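Local coordinates for putative uncharacterized protein ORP (Desulfovibrio gigas, PDB 2WFB) that is of unknown function but, as a member of the dinitrogenase iron-molybdenum cofactor family, probably binds a mixed molybdenum-copper sulphide cluster and may act in biosynthesis, at residues Q5-T10 / A68-T73; G15-V20 / G97-Q102; R26-V31 / A47-S52. All blocks are in the same frame, centred on the assembly; numbering follows the deposited sequence.

Contact 1 of 3, residues Q5-T10 / A68-T73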
loop_
_atom_site.group_PDB
_atom_site.type_symbol
_atom_site.label_atom_id
_atom_site.label_comp_id
_atom_site.label_asym_id
_atom_site.label_seq_id
_atom_site.Cartn_x
_atom_site.Cartn_y
_atom_site.Cartn_z
ATOM N N GLN A 5 5.619 -9.574 6.799
ATOM C CA GLN A 5 4.285 -10.166 6.748
ATOM C C GLN A 5 3.146 -9.209 7.083
ATOM O O GLN A 5 2.015 -9.648 7.227
ATOM C CB GLN A 5 4.199 -11.391 7.653
ATOM C CG GLN A 5 4.981 -12.589 7.148
ATOM C CD GLN A 5 4.937 -13.763 8.126
ATOM O OE1 GLN A 5 5.330 -13.627 9.285
ATOM N NE2 GLN A 5 4.448 -14.913 7.659
ATOM N N ARG A 6 3.441 -7.911 7.225
ATOM C CA ARG A 6 2.376 -6.884 7.307
ATOM C C ARG A 6 2.257 -6.227 5.953
ATOM O O ARG A 6 3.140 -5.486 5.512
ATOM C CB ARG A 6 2.642 -5.805 8.364
ATOM C CG ARG A 6 3.348 -6.291 9.573
ATOM C CD ARG A 6 2.436 -6.563 10.742
ATOM N NE ARG A 6 3.019 -5.918 11.923
ATOM C CZ ARG A 6 2.659 -4.720 12.361
ATOM N NH1 ARG A 6 1.685 -4.061 11.737
ATOM N NH2 ARG A 6 3.259 -4.190 13.418
ATOM N N ILE A 7 1.163 -6.555 5.292
ATOM C CA ILE A 7 0.947 -6.172 3.905
ATOM C C ILE A 7 -0.061 -5.020 3.887
ATOM O O ILE A 7 -1.179 -5.195 4.328
ATOM C CB ILE A 7 0.410 -7.357 3.089
ATOM C CG1 ILE A 7 1.350 -8.572 3.225
ATOM C CG2 ILE A 7 0.202 -6.909 1.638
ATOM C CD1 ILE A 7 0.772 -9.903 2.730
ATOM N N ALA A 8 0.367 -3.845 3.417
ATOM C CA ALA A 8 -0.533 -2.719 3.236
ATOM C C ALA A 8 -1.063 -2.706 1.798
ATOM O O ALA A 8 -0.330 -2.924 0.854
ATOM C CB ALA A 8 0.167 -1.412 3.544
ATOM N N VAL A 9 -2.350 -2.464 1.650
ATOM C CA VAL A 9 -2.943 -2.407 0.329
ATOM C C VAL A 9 -3.720 -1.098 0.260
ATOM O O VAL A 9 -4.550 -0.851 1.128
ATOM C CB VAL A 9 -3.895 -3.592 0.066
ATOM C CG1 VAL A 9 -4.423 -3.553 -1.384
ATOM C CG2 VAL A 9 -3.214 -4.939 0.320
ATOM N N THR A 10 -3.451 -0.272 -0.761
ATOM C CA THR A 10 -4.223 0.964 -0.975
ATOM C C THR A 10 -5.699 0.655 -1.190
ATOM O O THR A 10 -6.053 -0.264 -1.923
ATOM C CB THR A 10 -3.684 1.809 -2.131
ATOM O OG1 THR A 10 -3.639 1.014 -3.326
ATOM C CG2 THR A 10 -2.279 2.302 -1.811
ATOM N N ALA A 68 4.405 -1.658 8.225
ATOM C CA ALA A 68 4.143 -2.417 6.994
ATOM C C ALA A 68 5.438 -2.767 6.291
ATOM O O ALA A 68 6.354 -1.971 6.274
ATOM C CB ALA A 68 3.237 -1.598 6.047
ATOM N N GLY A 69 5.532 -3.950 5.698
ATOM C CA GLY A 69 6.742 -4.292 4.948
ATOM C C GLY A 69 6.550 -4.402 3.445
ATOM O O GLY A 69 7.525 -4.429 2.671
ATOM N N VAL A 70 5.285 -4.470 3.035
ATOM C CA VAL A 70 4.900 -4.601 1.627
ATOM C C VAL A 70 3.769 -3.609 1.400
ATOM O O VAL A 70 2.910 -3.443 2.267
ATOM C CB VAL A 70 4.345 -6.006 1.323
ATOM C CG1 VAL A 70 3.883 -6.137 -0.174
ATOM C CG2 VAL A 70 5.380 -7.082 1.640
ATOM N N LEU A 71 3.781 -2.953 0.247
ATOM C CA LEU A 71 2.662 -2.115 -0.161
ATOM C C LEU A 71 2.174 -2.578 -1.535
ATOM O O LEU A 71 2.956 -2.652 -2.491
ATOM C CB LEU A 71 3.083 -0.649 -0.233
ATOM C CG LEU A 71 2.011 0.196 -0.937
ATOM C CD1 LEU A 71 0.911 0.586 0.046
ATOM C CD2 LEU A 71 2.605 1.352 -1.678
ATOM N N LEU A 72 0.892 -2.867 -1.620
ATOM C CA LEU A 72 0.272 -3.254 -2.873
ATOM C C LEU A 72 -0.656 -2.131 -3.362
ATOM O O LEU A 72 -1.486 -1.643 -2.602
ATOM C CB LEU A 72 -0.520 -4.521 -2.665
ATOM C CG LEU A 72 0.139 -5.932 -2.761
ATOM C CD1 LEU A 72 1.657 -6.041 -2.931
ATOM C CD2 LEU A 72 -0.452 -6.899 -1.739
ATOM N N THR A 73 -0.523 -1.742 -4.631
ATOM C CA THR A 73 -1.212 -0.566 -5.166
ATOM C C THR A 73 -1.335 -0.607 -6.701
ATOM O O THR A 73 -1.001 -1.620 -7.339
ATOM C CB THR A 73 -0.528 0.797 -4.684
ATOM O OG1 THR A 73 -1.378 1.910 -5.040
ATOM C CG2 THR A 73 0.896 1.020 -5.282
#
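Ile-7 and Leu-72 meet on one face of two parallel strands, 6-10 and 68-72, which are neighbours in the mixed sheet of an alpha and beta protein. Their side chains cross obliquely. The CG2 branch of Ile-7 comes within 3.4 Å of Leu-72 CD2, tighter than usual for two methyl groups. That branch lies anti to the backbone N of Ile-7, while CG1 sits beside it (chi1 -55°). Val-70 runs side by side with Ile-7 and points the same way. Val-9 extends this face: its CG2 is 4.0 Å from Leu-72 CD2. Helix 100-108 covers this side, with Phe-107 against both Ile-7 and Leu-72.

On the other face Ala-8 CB lies 4.0 Å from Ala-68 CB, and Leu-71 CD1 comes close to Ala-8 CB. Leu-63 of helix 55-66 packs on Ala-8 and Leu-71.

Between the faces the backbones are zipped in parallel register. Ala-8 turns both its N and its O to strand 68-72: N donates to Val-70 O at 2.8 Å, and O accepts from Leu-72 N at 2.8 Å. Thr-10 N then reaches Leu-72 O. At the strand start, Arg-6 O takes Gly-69 N at 2.8 Å and, weakly, Val-70 N. Ile-7 and Val-9 instead pair with Val-33 and Val-31 of strand 29-34.

At the far end the two threonine side chains cross. Thr-73 OG1 donates to Thr-10 OG1 at 3.0 Å, and Thr-10 OG1 bonds to Asp-21 O. The chemistry implies a buried seam: strand 6-11 is bonded on both edges, both faces are hydrocarbon, and a hydroxyl relay ties the strand ends to a loop.

Contact 2 of 3, residues G15-V20 / G97-Q102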
loop_
_atom_site.group_PDB
_atom_site.type_symbol
_atom_site.label_atom_id
_atom_site.label_comp_id
_atom_site.label_asym_id
_atom_site.label_seq_id
_atom_site.Cartn_x
_atom_site.Cartn_y
_atom_site.Cartn_z
ATOM N N GLY A 15 -12.570 -2.782 4.520
ATOM C CA GLY A 15 -13.125 -4.056 4.068
ATOM C C GLY A 15 -12.212 -4.826 3.143
ATOM O O GLY A 15 -11.566 -4.245 2.273
ATOM N N LEU A 16 -12.177 -6.142 3.311
ATOM C CA LEU A 16 -11.324 -6.984 2.492
ATOM C C LEU A 16 -11.832 -7.160 1.070
ATOM O O LEU A 16 -11.077 -7.508 0.179
ATOM C CB LEU A 16 -11.114 -8.344 3.163
ATOM C CG LEU A 16 -10.128 -8.364 4.346
ATOM C CD1 LEU A 16 -10.190 -9.707 5.056
ATOM C CD2 LEU A 16 -8.710 -8.073 3.886
ATOM N N ASP A 17 -13.114 -6.901 0.841
ATOM C CA ASP A 17 -13.674 -7.138 -0.474
ATOM C C ASP A 17 -13.924 -5.888 -1.303
ATOM O O ASP A 17 -14.445 -5.984 -2.406
ATOM C CB ASP A 17 -14.893 -8.061 -0.383
ATOM C CG ASP A 17 -14.518 -9.456 0.138
ATOM O OD1 ASP A 17 -13.640 -10.133 -0.477
ATOM O OD2 ASP A 17 -15.083 -9.857 1.180
ATOM N N GLY A 18 -13.527 -4.724 -0.792
ATOM C CA GLY A 18 -13.498 -3.499 -1.604
ATOM C C GLY A 18 -12.317 -3.548 -2.560
ATOM O O GLY A 18 -11.405 -4.333 -2.369
ATOM N N LEU A 19 -12.302 -2.684 -3.571
ATOM C CA LEU A 19 -11.257 -2.706 -4.594
ATOM C C LEU A 19 -10.003 -2.020 -4.115
ATOM O O LEU A 19 -10.091 -1.123 -3.299
ATOM C CB LEU A 19 -11.727 -1.984 -5.865
ATOM C CG LEU A 19 -12.846 -2.622 -6.678
ATOM C CD1 LEU A 19 -13.264 -1.625 -7.747
ATOM C CD2 LEU A 19 -12.381 -3.930 -7.296
ATOM N N VAL A 20 -8.846 -2.409 -4.651
ATOM C CA VAL A 20 -7.657 -1.630 -4.398
ATOM C C VAL A 20 -7.789 -0.245 -5.073
ATOM O O VAL A 20 -8.311 -0.116 -6.212
ATOM C CB VAL A 20 -6.262 -2.380 -4.692
ATOM C CG1 VAL A 20 -6.391 -3.872 -4.850
ATOM C CG2 VAL A 20 -5.454 -1.764 -5.782
ATOM N N GLY A 97 -8.281 -3.006 -10.073
ATOM C CA GLY A 97 -9.287 -3.890 -10.642
ATOM C C GLY A 97 -9.480 -5.125 -9.784
ATOM O O GLY A 97 -10.439 -5.881 -9.986
ATOM N N LEU A 98 -8.559 -5.340 -8.837
ATOM C CA LEU A 98 -8.638 -6.458 -7.874
ATOM C C LEU A 98 -9.255 -5.969 -6.580
ATOM O O LEU A 98 -9.160 -4.760 -6.258
ATOM C CB LEU A 98 -7.235 -7.017 -7.599
ATOM C CG LEU A 98 -6.494 -7.731 -8.721
ATOM C CD1 LEU A 98 -5.117 -8.223 -8.249
ATOM C CD2 LEU A 98 -7.306 -8.920 -9.218
ATOM N N THR A 99 -9.923 -6.870 -5.856
ATOM C CA THR A 99 -10.293 -6.576 -4.486
ATOM C C THR A 99 -9.062 -6.679 -3.595
ATOM O O THR A 99 -8.024 -7.221 -3.995
ATOM C CB THR A 99 -11.411 -7.479 -3.918
ATOM O OG1 THR A 99 -10.924 -8.803 -3.783
ATOM C CG2 THR A 99 -12.619 -7.506 -4.807
ATOM N N VAL A 100 -9.160 -6.116 -2.400
ATOM C CA VAL A 100 -8.037 -6.141 -1.473
ATOM C C VAL A 100 -7.666 -7.603 -1.177
ATOM O O VAL A 100 -6.483 -7.959 -1.249
ATOM C CB VAL A 100 -8.292 -5.289 -0.193
ATOM C CG1 VAL A 100 -7.209 -5.556 0.889
ATOM C CG2 VAL A 100 -8.325 -3.779 -0.552
ATOM N N ARG A 101 -8.671 -8.435 -0.915
ATOM C CA ARG A 101 -8.430 -9.845 -0.636
ATOM C C ARG A 101 -7.707 -10.540 -1.786
ATOM O O ARG A 101 -6.768 -11.303 -1.560
ATOM C CB ARG A 101 -9.753 -10.544 -0.340
ATOM C CG ARG A 101 -9.599 -11.927 0.276
ATOM C CD ARG A 101 -10.933 -12.672 0.335
ATOM N NE ARG A 101 -11.965 -11.955 1.082
ATOM C CZ ARG A 101 -12.121 -11.971 2.405
ATOM N NH1 ARG A 101 -11.304 -12.666 3.197
ATOM N NH2 ARG A 101 -13.116 -11.283 2.943
ATOM N N GLN A 102 -8.128 -10.254 -3.022
ATOM C CA GLN A 102 -7.518 -10.857 -4.196
ATOM C C GLN A 102 -6.102 -10.388 -4.413
ATOM O O GLN A 102 -5.291 -11.167 -4.854
ATOM C CB GLN A 102 -8.332 -10.572 -5.447
ATOM C CG GLN A 102 -9.712 -11.277 -5.489
ATOM C CD GLN A 102 -10.598 -10.712 -6.576
ATOM O OE1 GLN A 102 -10.405 -9.579 -7.028
ATOM N NE2 GLN A 102 -11.573 -11.491 -7.008
HETATM O O HOH W 1 -12.515 -10.683 -2.819
HETATM O O HOH W 2 -9.335 -0.548 -8.659
#
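A capping box opens helix 100-108, and the loop 15-20 lies against that helix start. Thr-99 is the N-cap. Its OG1 accepts from Gln-102 N, and Gln-102 OE1 accepts from Thr-99 N at 3.0 Å.

The loop binds the same turn through its backbone. Leu-16 O takes Arg-101 N at 2.8 Å, and Gly-18 O takes Val-100 N at 2.9 Å. Two N-H groups of the first turn thus find acceptors in the loop. Just before the helix, Val-20 N donates to Leu-98 O.

Arg-101 reaches back over the loop. Its CG is anti to the backbone N (chi1 -167°), and a bend at chi3 turns the guanidinium side-on to Asp-17. The two flat groups are 37° apart, so the pairing is bidentate but not coplanar. It is a salt bridge, with Arg-101 NE 2.9 Å from Asp-17 OD1. NE meets OD1 on the syn side, whereas NH2 meets OD2 from above the carboxylate plane. Leu-16 CB lies over one face of the guanidinium, offset toward the rim, 3.6 Å from Arg-101 NH2.

Underneath, Leu-16 crosses Val-100 at about a right angle. Through these two side chains the surface loop and the helix start pack on strands 6-11 and 29-34. One water links the salt bridge to the cap: it donates to Asp-17 OD1 at 2.7 Å and lies 2.6 Å from Thr-99 OG1.

Contact 3 of 3, residues R26-V31 / A47-S52. With ACT (acetate ion), chain E; PO4 (phosphate ion), chain C.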
loop_
_atom_site.group_PDB
_atom_site.type_symbol
_atom_site.label_atom_id
_atom_site.label_comp_id
_atom_site.label_asym_id
_atom_site.label_seq_id
_atom_site.Cartn_x
_atom_site.Cartn_y
_atom_site.Cartn_z
ATOM N N ARG A 26 -2.676 9.599 -2.418
ATOM C CA ARG A 26 -4.009 10.148 -2.233
ATOM C C ARG A 26 -5.091 9.056 -2.166
ATOM O O ARG A 26 -6.286 9.339 -2.379
ATOM C CB ARG A 26 -4.303 11.217 -3.316
ATOM C CG ARG A 26 -3.293 12.396 -3.211
ATOM C CD ARG A 26 -3.386 13.470 -4.294
ATOM N NE ARG A 26 -2.297 14.418 -4.062
ATOM C CZ ARG A 26 -2.349 15.468 -3.240
ATOM N NH1 ARG A 26 -3.450 15.758 -2.565
ATOM N NH2 ARG A 26 -1.280 16.242 -3.091
ATOM N N ALA A 27 -4.685 7.822 -1.853
ATOM C CA ALA A 27 -5.644 6.770 -1.501
ATOM C C ALA A 27 -6.501 7.197 -0.321
ATOM O O ALA A 27 -6.049 7.941 0.555
ATOM C CB ALA A 27 -4.905 5.466 -1.157
ATOM N N ALA A 28 -7.739 6.719 -0.260
ATOM C CA ALA A 28 -8.591 6.969 0.934
ATOM C C ALA A 28 -7.924 6.420 2.223
ATOM O O ALA A 28 -8.017 7.014 3.304
ATOM C CB ALA A 28 -10.026 6.369 0.743
ATOM N N GLY A 29 -7.241 5.286 2.085
ATOM C CA GLY A 29 -6.616 4.628 3.209
ATOM C C GLY A 29 -5.942 3.349 2.756
ATOM O O GLY A 29 -5.792 3.104 1.554
ATOM N N PHE A 30 -5.551 2.534 3.736
ATOM C CA PHE A 30 -4.807 1.294 3.522
ATOM C C PHE A 30 -5.419 0.244 4.395
ATOM O O PHE A 30 -5.620 0.468 5.587
ATOM C CB PHE A 30 -3.331 1.429 3.931
ATOM C CG PHE A 30 -2.667 2.659 3.395
ATOM C CD1 PHE A 30 -2.257 2.723 2.079
ATOM C CD2 PHE A 30 -2.471 3.765 4.211
ATOM C CE1 PHE A 30 -1.664 3.881 1.564
ATOM C CE2 PHE A 30 -1.874 4.921 3.698
ATOM C CZ PHE A 30 -1.466 4.966 2.379
ATOM N N VAL A 31 -5.732 -0.896 3.803
ATOM C CA VAL A 31 -6.065 -2.070 4.578
ATOM C C VAL A 31 -4.738 -2.783 4.825
ATOM O O VAL A 31 -4.046 -3.170 3.881
ATOM C CB VAL A 31 -7.054 -2.991 3.837
ATOM C CG1 VAL A 31 -7.241 -4.328 4.605
ATOM C CG2 VAL A 31 -8.380 -2.316 3.679
ATOM N N ALA A 47 -5.510 12.638 5.901
ATOM C CA ALA A 47 -4.516 13.698 6.059
ATOM C C ALA A 47 -3.712 13.951 4.803
ATOM O O ALA A 47 -3.486 15.111 4.441
ATOM C CB ALA A 47 -3.573 13.368 7.191
ATOM N N SER A 48 -3.243 12.875 4.168
ATOM C CA SER A 48 -2.480 12.994 2.930
ATOM C C SER A 48 -3.265 13.666 1.796
ATOM O O SER A 48 -2.704 14.461 1.056
ATOM C CB SER A 48 -1.959 11.627 2.470
ATOM O OG SER A 48 -1.110 11.021 3.436
ATOM N N GLN A 49 -4.548 13.343 1.674
ATOM C CA GLN A 49 -5.418 13.902 0.641
ATOM C C GLN A 49 -5.603 15.430 0.689
ATOM O O GLN A 49 -5.859 16.054 -0.345
ATOM C CB GLN A 49 -6.790 13.213 0.692
ATOM C CG GLN A 49 -6.799 11.760 0.167
ATOM C CD GLN A 49 -8.160 11.069 0.319
ATOM O OE1 GLN A 49 -8.823 11.210 1.346
ATOM N NE2 GLN A 49 -8.573 10.314 -0.702
ATOM N N THR A 50 -5.471 16.039 1.872
ATOM C CA THR A 50 -5.631 17.493 2.021
ATOM C C THR A 50 -4.397 18.307 1.570
ATOM O O THR A 50 -4.480 19.536 1.432
ATOM C CB THR A 50 -5.946 17.881 3.476
ATOM O OG1 THR A 50 -4.765 17.705 4.258
ATOM C CG2 THR A 50 -7.059 17.007 4.067
ATOM N N LEU A 51 -3.275 17.628 1.322
ATOM C CA LEU A 51 -2.006 18.290 1.043
ATOM C C LEU A 51 -1.887 18.733 -0.422
ATOM O O LEU A 51 -2.387 18.059 -1.325
ATOM C CB LEU A 51 -0.844 17.378 1.428
ATOM C CG LEU A 51 -0.765 16.861 2.877
ATOM C CD1 LEU A 51 0.418 15.920 3.051
ATOM C CD2 LEU A 51 -0.700 18.015 3.894
ATOM N N SER A 52 -1.219 19.868 -0.654
ATOM C CA SER A 52 -1.048 20.358 -2.014
ATOM C C SER A 52 0.049 19.620 -2.733
ATOM O O SER A 52 0.035 19.545 -3.949
ATOM C CB SER A 52 -0.732 21.850 -2.037
ATOM O OG SER A 52 -1.609 22.557 -1.187
HETATM C C ACT E . -6.887 14.052 -3.384
HETATM O O ACT E . -6.327 14.744 -2.529
HETATM O OXT ACT E . -7.908 13.365 -3.126
HETATM C CH3 ACT E . -6.262 14.033 -4.697
HETATM P P PO4 C . 1.830 13.920 -4.477
HETATM O O1 PO4 C . 2.669 12.920 -3.721
HETATM O O2 PO4 C . 2.692 14.494 -5.563
HETATM O O3 PO4 C . 0.575 13.231 -4.992
HETATM O O4 PO4 C . 1.363 15.017 -3.563
#
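Arg-26 clamps the loop that follows the short, weakly bonded helix at about 46-49, holding it to the turn that leads into strand 29-34. The strands 29-34 and 40-44 are antiparallel neighbours in the sheet, and this contact joins the entry to the first with the chain beyond the second.

The close-fitting part is an end-on, two-nitrogen grip on one carbonyl oxygen. Arg-26 is extended from CG to NE, with CG anti to its carbonyl carbon (chi1 -61°), which carries the guanidinium across to Leu-51. NH1 and NH2 both donate to Leu-51 O, each at 2.8 Å. The oxygen lies almost exactly in the guanidinium plane. Seen from the carbonyl the two donors differ: NH1 is in its plane, while NH2 stands above it.

A second grip comes from the other segment. Gln-49 sends its extended side chain back, and NE2 donates to Arg-26 O at 3.0 Å. This bond is less regular, since the donor stands 45° out of the carbonyl plane. Beneath, Ser-48 OG is held by Asn-45 and Asn-58, and Asn-45 also bonds to Ala-27 O.

On the looser side two bound ions lie at the edge of the guanidinium. Ser-52 is exposed and touches little of segment 26-31, and apolar contact across the segments is slight. The ions, an acetate and a phosphate, are both probably from the crystallisation liquor. Acetate O accepts from Arg-26 NH1 at 3.1 Å. The phosphate is also bound by the backbone N of Ala-55 and Gly-56, at the start of helix 55-66. Such a place would probably suit an anion. Phosphate takes two donors of Arg-26: NE to O3 at 3.2 Å and NH2 to O4 at 3.0 Å.

Overall arrangement
Contact 1 is the buried core; contact 2 lies at the surface and contact 3 is partly buried. Contacts 1 and 3 reach the same sheet, since strands 6-11 and 29-34 are neighbours in it and Val-9 N probably bonds to Val-31 O. Contact 2 rests on the face of that sheet that carries Val-9 and Val-31: Val-100 packs on both, and Val-20 touches Thr-10. The chemistry follows the place. Contact 1 relies on strand bonds and hydrocarbon faces. Contact 2 adds a salt bridge and water to backbone bonds at a helix start. Contact 3 depends largely on one arginine, whose remaining N-H groups turn to bound anions.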